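Local coordinates for protein ferritin (Pseudo-nitzschia multiseries, PDB 3E6R) that probably stores iron in a soluble, non-toxic form, taking it up as ferrous iron and oxidising it to ferric deposits inside a 24-subunit shell, at residues 8-13 / 66-71. Sequence-based numbering, arbitrary orientation.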
ATOM      1  N   LEU A   8       2.083  59.818  -1.692  1.00 25.86           N
ATOM      2  CA  LEU A   8       1.802  58.976  -2.856  1.00 24.98           C
ATOM      3  C   LEU A   8       1.615  57.510  -2.450  1.00 24.92           C
ATOM      4  O   LEU A   8       0.757  56.821  -2.994  1.00 24.44           O
ATOM      5  CB  LEU A   8       2.861  59.140  -3.963  1.00 24.46           C
ATOM      6  CG  LEU A   8       2.943  60.492  -4.716  1.00 24.23           C
ATOM      7  CD1 LEU A   8       4.150  60.561  -5.686  1.00 22.34           C
ATOM      8  CD2 LEU A   8       1.652  60.831  -5.455  1.00 21.46           C
ATOM      9  N   PHE A   9       2.394  57.051  -1.475  1.00 25.02           N
ATOM     10  CA  PHE A   9       2.188  55.719  -0.929  1.00 25.88           C
ATOM     11  C   PHE A   9       0.776  55.557  -0.369  1.00 26.54           C
ATOM     12  O   PHE A   9       0.095  54.579  -0.654  1.00 26.62           O
ATOM     13  CB  PHE A   9       3.224  55.368   0.135  1.00 25.57           C
ATOM     14  CG  PHE A   9       3.505  53.903   0.224  1.00 25.54           C
ATOM     15  CD1 PHE A   9       4.668  53.375  -0.326  1.00 26.25           C
ATOM     16  CD2 PHE A   9       2.587  53.034   0.829  1.00 22.93           C
ATOM     17  CE1 PHE A   9       4.921  51.993  -0.263  1.00 25.69           C
ATOM     18  CE2 PHE A   9       2.826  51.683   0.885  1.00 23.27           C
ATOM     19  CZ  PHE A   9       3.996  51.154   0.358  1.00 25.06           C
ATOM     20  N   ASN A  10       0.344  56.532   0.416  1.00 27.78           N
ATOM     21  CA  ASN A  10      -1.000  56.564   0.968  1.00 29.03           C
ATOM     22  C   ASN A  10      -2.087  56.592  -0.134  1.00 29.52           C
ATOM     23  O   ASN A  10      -3.105  55.899  -0.004  1.00 30.08           O
ATOM     24  CB  ASN A  10      -1.129  57.754   1.945  1.00 29.45           C
ATOM     25  CG  ASN A  10      -2.233  57.563   2.992  1.00 30.72           C
ATOM     26  OD1 ASN A  10      -3.284  58.223   2.943  1.00 35.19           O
ATOM     27  ND2 ASN A  10      -1.999  56.674   3.937  1.00 28.65           N
ATOM     28  N   ARG A  11      -1.870  57.369  -1.204  1.00 29.24           N
ATOM     29  CA  ARG A  11      -2.822  57.447  -2.334  1.00 29.67           C
ATOM     30  C   ARG A  11      -2.850  56.140  -3.116  1.00 28.42           C
ATOM     31  O   ARG A  11      -3.834  55.834  -3.798  1.00 28.58           O
ATOM     32  CB  ARG A  11      -2.464  58.567  -3.329  1.00 29.39           C
ATOM     33  CG  ARG A  11      -2.308  59.964  -2.749  1.00 32.48           C
ATOM     34  CD  ARG A  11      -2.125  61.000  -3.850  1.00 32.84           C
ATOM     35  NE  ARG A  11      -2.052  62.359  -3.306  1.00 39.53           N
ATOM     36  CZ  ARG A  11      -3.085  63.201  -3.205  1.00 43.02           C
ATOM     37  NH1 ARG A  11      -4.305  62.841  -3.613  1.00 44.35           N
ATOM     38  NH2 ARG A  11      -2.897  64.418  -2.694  1.00 43.19           N
ATOM     39  N   GLN A  12      -1.752  55.390  -3.039  1.00 26.89           N
ATOM     40  CA  GLN A  12      -1.634  54.127  -3.748  1.00 25.48           C
ATOM     41  C   GLN A  12      -2.563  53.071  -3.151  1.00 24.38           C
ATOM     42  O   GLN A  12      -3.187  52.316  -3.885  1.00 24.12           O
ATOM     43  CB  GLN A  12      -0.185  53.634  -3.762  1.00 25.44           C
ATOM     44  CG  GLN A  12       0.048  52.508  -4.750  1.00 25.32           C
ATOM     45  CD  GLN A  12      -0.423  52.846  -6.154  1.00 25.73           C
ATOM     46  OE1 GLN A  12      -0.228  53.971  -6.648  1.00 26.95           O
ATOM     47  NE2 GLN A  12      -1.046  51.879  -6.802  1.00 23.01           N
ATOM     48  N   VAL A  13      -2.645  53.028  -1.826  1.00 23.27           N
ATOM     49  CA  VAL A  13      -3.642  52.218  -1.138  1.00 22.53           C
ATOM     50  C   VAL A  13      -5.058  52.579  -1.617  1.00 22.22           C
ATOM     51  O   VAL A  13      -5.849  51.687  -2.003  1.00 21.82           O
ATOM     52  CB  VAL A  13      -3.535  52.372   0.390  1.00 22.59           C
ATOM     53  CG1 VAL A  13      -4.695  51.649   1.079  1.00 22.33           C
ATOM     54  CG2 VAL A  13      -2.206  51.835   0.871  1.00 21.29           C
ATOM     55  N   PRO A  66       2.815  55.914   7.672  1.00 26.29           N
ATOM     56  CA  PRO A  66       1.476  56.011   8.267  1.00 26.35           C
ATOM     57  C   PRO A  66       0.357  55.832   7.236  1.00 26.47           C
ATOM     58  O   PRO A  66       0.329  56.527   6.208  1.00 26.67           O
ATOM     59  CB  PRO A  66       1.438  57.444   8.831  1.00 26.43           C
ATOM     60  CG  PRO A  66       2.870  57.927   8.835  1.00 26.38           C
ATOM     61  CD  PRO A  66       3.533  57.206   7.719  1.00 26.60           C
ATOM     62  N   ILE A  67      -0.558  54.910   7.509  1.00 25.98           N
ATOM     63  CA  ILE A  67      -1.709  54.713   6.640  1.00 25.34           C
ATOM     64  C   ILE A  67      -2.955  55.279   7.316  1.00 25.80           C
ATOM     65  O   ILE A  67      -3.332  54.858   8.413  1.00 25.48           O
ATOM     66  CB  ILE A  67      -1.919  53.222   6.247  1.00 25.07           C
ATOM     67  CG1 ILE A  67      -0.698  52.670   5.497  1.00 23.36           C
ATOM     68  CG2 ILE A  67      -3.211  53.046   5.409  1.00 24.52           C
ATOM     69  CD1 ILE A  67      -0.417  53.346   4.118  1.00 25.01           C
ATOM     70  N   GLU A  68      -3.545  56.279   6.667  1.00 26.06           N
ATOM     71  CA  GLU A  68      -4.864  56.762   7.015  1.00 26.98           C
ATOM     72  C   GLU A  68      -5.709  56.416   5.807  1.00 25.74           C
ATOM     73  O   GLU A  68      -5.473  56.917   4.709  1.00 25.45           O
ATOM     74  CB  GLU A  68      -4.885  58.284   7.275  1.00 27.68           C
ATOM     75  CG  GLU A  68      -3.660  58.874   8.047  1.00 32.90           C
ATOM     76  CD  GLU A  68      -2.482  59.303   7.114  1.00 38.30           C
ATOM     77  OE1 GLU A  68      -2.726  59.916   6.036  1.00 40.82           O
ATOM     78  OE2 GLU A  68      -1.309  59.038   7.466  1.00 38.73           O
ATOM     79  N   LEU A  69      -6.662  55.521   6.012  1.00 25.36           N
ATOM     80  CA  LEU A  69      -7.552  55.066   4.953  1.00 25.08           C
ATOM     81  C   LEU A  69      -8.477  56.193   4.471  1.00 25.34           C
ATOM     82  O   LEU A  69      -9.156  56.822   5.284  1.00 24.60           O
ATOM     83  CB  LEU A  69      -8.373  53.878   5.447  1.00 24.23           C
ATOM     84  CG  LEU A  69      -7.653  52.576   5.797  1.00 23.21           C
ATOM     85  CD1 LEU A  69      -8.673  51.464   6.064  1.00 17.44           C
ATOM     86  CD2 LEU A  69      -6.673  52.168   4.701  1.00 21.46           C
ATOM     87  N   GLN A  70      -8.473  56.453   3.162  1.00 25.76           N
ATOM     88  CA  GLN A  70      -9.341  57.481   2.577  1.00 27.29           C
ATOM     89  C   GLN A  70     -10.681  56.828   2.226  1.00 26.49           C
ATOM     90  O   GLN A  70     -10.790  55.600   2.208  1.00 26.66           O
ATOM     91  CB  GLN A  70      -8.711  58.114   1.307  1.00 27.12           C
ATOM     92  CG  GLN A  70      -7.330  58.849   1.465  1.00 28.92           C
ATOM     93  CD  GLN A  70      -6.503  58.928   0.132  1.00 30.51           C
ATOM     94  OE1 GLN A  70      -5.278  58.779   0.136  1.00 35.91           O
ATOM     95  NE2 GLN A  70      -7.183  59.151  -0.996  1.00 34.42           N
ATOM     96  N   ALA A  71     -11.694  57.645   1.957  1.00 26.16           N
ATOM     97  CA  ALA A  71     -12.946  57.162   1.367  1.00 25.77           C
ATOM     98  C   ALA A  71     -12.667  56.474   0.025  1.00 25.36           C
ATOM     99  O   ALA A  71     -11.775  56.902  -0.714  1.00 25.62           O
ATOM    100  CB  ALA A  71     -13.918  58.327   1.158  1.00 25.11           C
TER
HETATM  101  O   HOH W   1      -4.399  54.929   2.445  1.00 23.31           O
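Asn-10 is the bump that fits the hollow on the helix-facing side of the extended loop 66-71, against the backbone of Pro-66 to Glu-68 and the side chains of Ile-67, Glu-68 and Gln-70. This is the ferritin four-helix bundle: helix 3-32 is its first helix, and the loop belongs to the long connection that runs from helix 36-62 along the bundle to helix 84-111. The amide leaves the helix with CG anti to the backbone N (chi1 -156°), which brings its end among Pro-66 O, Glu-68 N and Glu-68 O. The Glu-68 and Asn-10 side chains cross at about a right angle, yet carboxylate and amide planes are only 23° apart. With an alanine at Asn-10 the hollow is likely to lose its filling, and Pro-66 O and the backbone of Glu-68 their side-chain neighbour.

Beside the amide, Ile-67 pushes its CD1 into a shallow hollow formed by Asn-10, Val-13 CG2 at 4.0 Å and, more loosely, the Phe-9 ring. Farther along, Val-13 uses its other branch, CG1, against Leu-69 CD2, 4.2 Å away. A second subunit continues this apolar layer, its Ile-28 on Ile-67 and its Leu-24 on Leu-69, so the loop is sandwiched between its own helix 3-32 and the second subunit. Gln-70 reaches back extended beyond CG toward Arg-11 CA. One water bridges helix and loop, donating to Asn-10 O at 2.9 Å and to Glu-68 O at 3.2 Å.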